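Local coordinates for protein SsfX3 (Streptomyces sp. SF2575, PDB 3SKV) that probably transfers a salicylyl group in the biosynthesis of a tetracycline, as an acyltransferase with a GDSL/SGNH hydrolase fold, at residues Ile189-Ser194 and Ser230-Met235; Ile248-Gly253 and Thr284-Gly289. The protein carries 1 engineered substitution. All coordinates share one frame; numbering follows the deposited sequence.

Both interactions lie in the GDSL/SGNH part of the chain, their centres about 9 Å apart. They follow in series: interaction 1 joins the end of strand 187-192 to the loop leading into helix 234-242, and the chain then enters strand 247-252, which interaction 2 pairs with strand 286-290. Strands 187-192 and 247-252 are neighbours in the five-stranded parallel sheet, so the two contacts meet there directly. A salt bridge, D193 OD1 to R251 NE at 2.7 Å, ties them on one face, while Y191 and L232 pack against L250 and V252 on the other. Three adjacent strands of the sheet and the loop bearing S230 thus form one continuous unit around the GDS motif.

Interaction 1 of 2, residues Ile189-Ser194 and Ser230-Met235; sequences IHYGDS and SHLQPM
S230 OG lies 2.6 Å from D193 O, at the turn where the first strand of the SGNH sheet runs into the GDS motif, the segment that carries the nucleophilic serine in this family. A226 O is also within hydrogen-bonding reach of this hydroxyl, so S230 OG sits between two backbone carbonyls. D193 OD2 of the motif accepts the N-H of H190 NE2, from the strand just before it, at 2.9 Å, in the plane of the imidazole and nearly straight (167°), while its other carboxylate oxygen meets R251. With CG anti to the backbone N (chi1 172°), Y191 reaches across to the loop, where L232 N gives its OH a weak, bent bond of 3.3 Å. Q233 OE1 lies at the ring edge, 3.1 Å from Y191 OH, the amide and ring planes 77° apart. The same OE1 accepts H231 N at 3.0 Å, and Q233 NE2 donates to D228 O, so the side chain folds back over its own loop. Were the glutamine an alanine, H231 N and D228 O would probably lose these partners and the loop would be less firmly held beside Y191. Farther along the ring, packing is looser: Y191 CE2 is 4.4 Å from L232 CD2.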
loop_
_atom_site.group_PDB
_atom_site.type_symbol
_atom_site.label_atom_id
_atom_site.label_comp_id
_atom_site.label_asym_id
_atom_site.label_seq_id
_atom_site.Cartn_x
_atom_site.Cartn_y
_atom_site.Cartn_z
ATOM N N ILE A 189 -9.062 -1.590 1.672
ATOM C CA ILE A 189 -8.270 -2.260 0.650
ATOM C C ILE A 189 -8.102 -1.338 -0.548
ATOM O O ILE A 189 -9.105 -0.870 -1.114
ATOM C CB ILE A 189 -8.836 -3.638 0.208
ATOM C CG1 ILE A 189 -9.105 -4.571 1.409
ATOM C CG2 ILE A 189 -7.884 -4.295 -0.845
ATOM C CD1 ILE A 189 -9.591 -5.987 0.993
ATOM N N HIS A 190 -6.831 -1.075 -0.941
ATOM C CA HIS A 190 -6.565 -0.277 -2.133
ATOM C C HIS A 190 -5.791 -1.144 -3.145
ATOM O O HIS A 190 -4.756 -1.727 -2.815
ATOM C CB HIS A 190 -5.869 1.071 -1.859
ATOM C CG HIS A 190 -5.598 1.831 -3.121
ATOM N ND1 HIS A 190 -6.617 2.527 -3.786
ATOM C CD2 HIS A 190 -4.464 1.889 -3.868
ATOM C CE1 HIS A 190 -6.065 2.991 -4.900
ATOM N NE2 HIS A 190 -4.764 2.641 -4.987
ATOM N N TYR A 191 -6.331 -1.229 -4.373
ATOM C CA TYR A 191 -5.712 -1.985 -5.463
ATOM C C TYR A 191 -5.478 -1.093 -6.680
ATOM O O TYR A 191 -6.309 -0.269 -7.010
ATOM C CB TYR A 191 -6.601 -3.190 -5.843
ATOM C CG TYR A 191 -6.153 -3.933 -7.077
ATOM C CD1 TYR A 191 -5.165 -4.911 -7.006
ATOM C CD2 TYR A 191 -6.709 -3.658 -8.321
ATOM C CE1 TYR A 191 -4.710 -5.564 -8.150
ATOM C CE2 TYR A 191 -6.272 -4.318 -9.470
ATOM C CZ TYR A 191 -5.271 -5.268 -9.378
ATOM O OH TYR A 191 -4.876 -5.958 -10.493
ATOM N N GLY A 192 -4.384 -1.310 -7.370
ATOM C CA GLY A 192 -4.117 -0.592 -8.610
ATOM C C GLY A 192 -2.947 0.371 -8.629
ATOM O O GLY A 192 -2.038 0.290 -7.799
ATOM N N ASP A 193 -2.970 1.263 -9.635
ATOM C CA ASP A 193 -1.969 2.288 -9.967
ATOM C C ASP A 193 -0.784 1.717 -10.759
ATOM O O ASP A 193 -0.444 0.538 -10.640
ATOM C CB ASP A 193 -1.518 3.108 -8.731
ATOM C CG ASP A 193 -2.618 3.987 -8.160
ATOM O OD1 ASP A 193 -3.038 4.947 -8.864
ATOM O OD2 ASP A 193 -3.040 3.740 -6.997
ATOM N N SER A 194 -0.159 2.564 -11.558
ATOM C CA SER A 194 0.974 2.158 -12.394
ATOM C C SER A 194 2.332 2.504 -11.788
ATOM O O SER A 194 3.378 2.162 -12.369
ATOM C CB SER A 194 0.825 2.701 -13.812
ATOM O OG SER A 194 0.428 4.057 -13.770
ATOM N N SER A 230 -1.528 -4.294 -11.675
ATOM C CA SER A 230 -2.773 -3.559 -11.898
ATOM C C SER A 230 -3.477 -3.867 -13.241
ATOM O O SER A 230 -4.105 -2.976 -13.815
ATOM C CB SER A 230 -2.508 -2.062 -11.766
ATOM O OG SER A 230 -1.574 -1.817 -10.731
ATOM N N HIS A 231 -3.421 -5.135 -13.695
ATOM C CA HIS A 231 -4.011 -5.617 -14.951
ATOM C C HIS A 231 -5.361 -6.349 -14.736
ATOM O O HIS A 231 -5.827 -7.093 -15.623
ATOM C CB HIS A 231 -3.012 -6.535 -15.681
ATOM C CG HIS A 231 -1.960 -5.805 -16.441
ATOM N ND1 HIS A 231 -1.119 -4.900 -15.823
ATOM C CD2 HIS A 231 -1.606 -5.901 -17.740
ATOM C CE1 HIS A 231 -0.303 -4.457 -16.761
ATOM N NE2 HIS A 231 -0.556 -5.033 -17.931
ATOM N N LEU A 232 -5.982 -6.149 -13.558
ATOM C CA LEU A 232 -7.251 -6.809 -13.228
ATOM C C LEU A 232 -7.195 -8.314 -13.242
ATOM O O LEU A 232 -8.187 -8.960 -13.597
ATOM C CB LEU A 232 -8.455 -6.291 -14.047
ATOM C CG LEU A 232 -8.777 -4.798 -13.971
ATOM C CD1 LEU A 232 -9.712 -4.411 -15.107
ATOM C CD2 LEU A 232 -9.351 -4.413 -12.578
ATOM N N GLN A 233 -6.035 -8.876 -12.824
ATOM C CA GLN A 233 -5.774 -10.305 -12.676
ATOM C C GLN A 233 -6.838 -10.898 -11.765
ATOM O O GLN A 233 -6.998 -10.446 -10.629
ATOM C CB GLN A 233 -4.402 -10.557 -12.034
ATOM C CG GLN A 233 -3.219 -10.181 -12.902
ATOM C CD GLN A 233 -2.690 -8.789 -12.677
ATOM O OE1 GLN A 233 -3.435 -7.825 -12.461
ATOM N NE2 GLN A 233 -1.374 -8.660 -12.732
ATOM N N PRO A 234 -7.592 -11.905 -12.234
ATOM C CA PRO A 234 -8.644 -12.501 -11.362
ATOM C C PRO A 234 -8.147 -13.007 -9.996
ATOM O O PRO A 234 -8.916 -13.016 -9.048
ATOM C CB PRO A 234 -9.231 -13.623 -12.226
ATOM C CG PRO A 234 -8.837 -13.302 -13.613
ATOM C CD PRO A 234 -7.543 -12.556 -13.558
ATOM N N MET A 235 -6.870 -13.417 -9.885
ATOM C CA MET A 235 -6.292 -13.843 -8.604
ATOM C C MET A 235 -6.320 -12.694 -7.532
ATOM O O MET A 235 -6.507 -12.966 -6.327
ATOM C CB MET A 235 -4.880 -14.418 -8.781
ATOM C CG MET A 235 -4.848 -15.806 -9.389
ATOM S SD MET A 235 -5.755 -17.127 -8.514
ATOM C CE MET A 235 -4.765 -17.184 -6.876
#

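Interaction 2 of 2, residues Ile248-Gly253 and Thr284-Gly289; sequences ISLRVG and TPIVLG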
loop_
_atom_site.group_PDB
_atom_site.type_symbol
_atom_site.label_atom_id
_atom_site.label_comp_id
_atom_site.label_asym_id
_atom_site.label_seq_id
_atom_site.Cartn_x
_atom_site.Cartn_y
_atom_site.Cartn_z
ATOM N N ILE A 248 -13.336 -0.552 -0.388
ATOM C CA ILE A 248 -12.473 -1.069 -1.437
ATOM C C ILE A 248 -12.304 -0.015 -2.521
ATOM O O ILE A 248 -13.290 0.509 -3.019
ATOM C CB ILE A 248 -12.979 -2.423 -2.009
ATOM C CG1 ILE A 248 -13.109 -3.479 -0.899
ATOM C CG2 ILE A 248 -12.072 -2.922 -3.180
ATOM C CD1 ILE A 248 -14.065 -4.633 -1.185
ATOM N N SER A 249 -11.060 0.273 -2.909
ATOM C CA SER A 249 -10.790 1.209 -4.004
ATOM C C SER A 249 -9.867 0.557 -4.984
ATOM O O SER A 249 -8.881 -0.069 -4.588
ATOM C CB SER A 249 -10.250 2.556 -3.508
ATOM O OG SER A 249 -9.165 2.476 -2.599
ATOM N N LEU A 250 -10.249 0.629 -6.270
ATOM C CA LEU A 250 -9.532 0.059 -7.407
ATOM C C LEU A 250 -9.211 1.148 -8.408
ATOM O O LEU A 250 -10.133 1.803 -8.892
ATOM C CB LEU A 250 -10.407 -1.016 -8.125
ATOM C CG LEU A 250 -11.198 -2.044 -7.270
ATOM C CD1 LEU A 250 -12.127 -2.829 -8.135
ATOM C CD2 LEU A 250 -10.265 -3.009 -6.522
ATOM N N ARG A 251 -7.939 1.324 -8.762
ATOM C CA ARG A 251 -7.583 2.293 -9.801
ATOM C C ARG A 251 -6.874 1.584 -10.918
ATOM O O ARG A 251 -5.807 1.009 -10.725
ATOM C CB ARG A 251 -6.787 3.483 -9.299
ATOM C CG ARG A 251 -7.209 4.718 -10.073
ATOM C CD ARG A 251 -6.293 5.912 -9.974
ATOM N NE ARG A 251 -5.560 5.918 -8.725
ATOM C CZ ARG A 251 -6.009 6.419 -7.586
ATOM N NH1 ARG A 251 -7.196 7.013 -7.536
ATOM N NH2 ARG A 251 -5.279 6.331 -6.491
ATOM N N VAL A 252 -7.511 1.541 -12.070
ATOM C CA VAL A 252 -7.003 0.799 -13.237
ATOM C C VAL A 252 -7.150 1.571 -14.543
ATOM O O VAL A 252 -7.815 2.604 -14.559
ATOM C CB VAL A 252 -7.672 -0.607 -13.307
ATOM C CG1 VAL A 252 -7.204 -1.483 -12.137
ATOM C CG2 VAL A 252 -9.214 -0.499 -13.321
ATOM N N GLY A 253 -6.552 1.056 -15.621
ATOM C CA GLY A 253 -6.597 1.650 -16.946
ATOM C C GLY A 253 -5.238 1.758 -17.612
ATOM O O GLY A 253 -4.922 0.965 -18.499
ATOM N N THR A 284 -20.343 -3.706 0.540
ATOM C CA THR A 284 -19.154 -2.890 0.775
ATOM C C THR A 284 -18.985 -1.840 -0.326
ATOM O O THR A 284 -19.054 -2.192 -1.511
ATOM C CB THR A 284 -17.917 -3.812 0.856
ATOM O OG1 THR A 284 -18.148 -4.785 1.869
ATOM C CG2 THR A 284 -16.601 -3.058 1.134
ATOM N N PRO A 285 -18.734 -0.556 0.033
ATOM C CA PRO A 285 -18.495 0.454 -1.020
ATOM C C PRO A 285 -17.249 0.121 -1.842
ATOM O O PRO A 285 -16.167 -0.055 -1.287
ATOM C CB PRO A 285 -18.308 1.770 -0.225
ATOM C CG PRO A 285 -18.762 1.487 1.158
ATOM C CD PRO A 285 -18.620 0.034 1.387
ATOM N N ILE A 286 -17.429 -0.024 -3.160
ATOM C CA ILE A 286 -16.361 -0.275 -4.126
ATOM C C ILE A 286 -16.229 0.991 -4.959
ATOM O O ILE A 286 -17.203 1.447 -5.591
ATOM C CB ILE A 286 -16.584 -1.535 -5.017
ATOM C CG1 ILE A 286 -16.629 -2.842 -4.172
ATOM C CG2 ILE A 286 -15.476 -1.618 -6.111
ATOM C CD1 ILE A 286 -17.058 -4.042 -4.971
ATOM N N VAL A 287 -15.033 1.580 -4.925
ATOM C CA VAL A 287 -14.720 2.787 -5.660
ATOM C C VAL A 287 -13.898 2.408 -6.862
ATOM O O VAL A 287 -12.781 1.901 -6.749
ATOM C CB VAL A 287 -14.060 3.854 -4.759
ATOM C CG1 VAL A 287 -13.732 5.089 -5.550
ATOM C CG2 VAL A 287 -14.967 4.195 -3.590
ATOM N N LEU A 288 -14.495 2.620 -8.021
ATOM C CA LEU A 288 -13.922 2.346 -9.336
ATOM C C LEU A 288 -13.245 3.606 -9.837
ATOM O O LEU A 288 -13.896 4.587 -10.229
ATOM C CB LEU A 288 -15.051 1.924 -10.259
ATOM C CG LEU A 288 -15.034 0.482 -10.703
ATOM C CD1 LEU A 288 -14.677 -0.495 -9.571
ATOM C CD2 LEU A 288 -16.327 0.126 -11.355
ATOM N N GLY A 289 -11.933 3.590 -9.730
ATOM C CA GLY A 289 -11.117 4.732 -10.086
ATOM C C GLY A 289 -10.503 4.637 -11.455
ATOM O O GLY A 289 -9.877 3.638 -11.794
#
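L250 O accepts the N-H of G289 at 2.7 Å, the shortest of five backbone bonds that join strands 247-252 and 286-290 side by side in the parallel sheet of the SGNH fold. The strands run in the same direction, 13° apart, and the bonds alternate between them: I248 and L250 each give an N-H and accept one through their carbonyl. L250 N to V287 O, at 2.9 Å, is almost straight (175°), and V252 N to G289 O closes the series at 3.2 Å. The chain between the strands includes helix 266-278, which makes this a beta-alpha-beta crossover. That helix covers the face bearing I248, L250 and I286, with I277 and F273 against it. There L250 CD1 meets two side chains: L288 CD1 lies alongside it at 3.7 Å, the two leucines pointing the same way, and I286 CG2 approaches from a slanting direction. At the start of the pair T284 CG2, anti to its own backbone N, meets I248 CD1 at 3.8 Å, the two side chains crossing at about a right angle. The other face carries S249, R251 and V287 beneath helix 361-377; S249 OG is gripped there by W188 NE1 and H190 ND1. Glycine fits at G289, since a beta carbon there would probably crowd R251 CG, which itself lies 3.4 Å from G289 O.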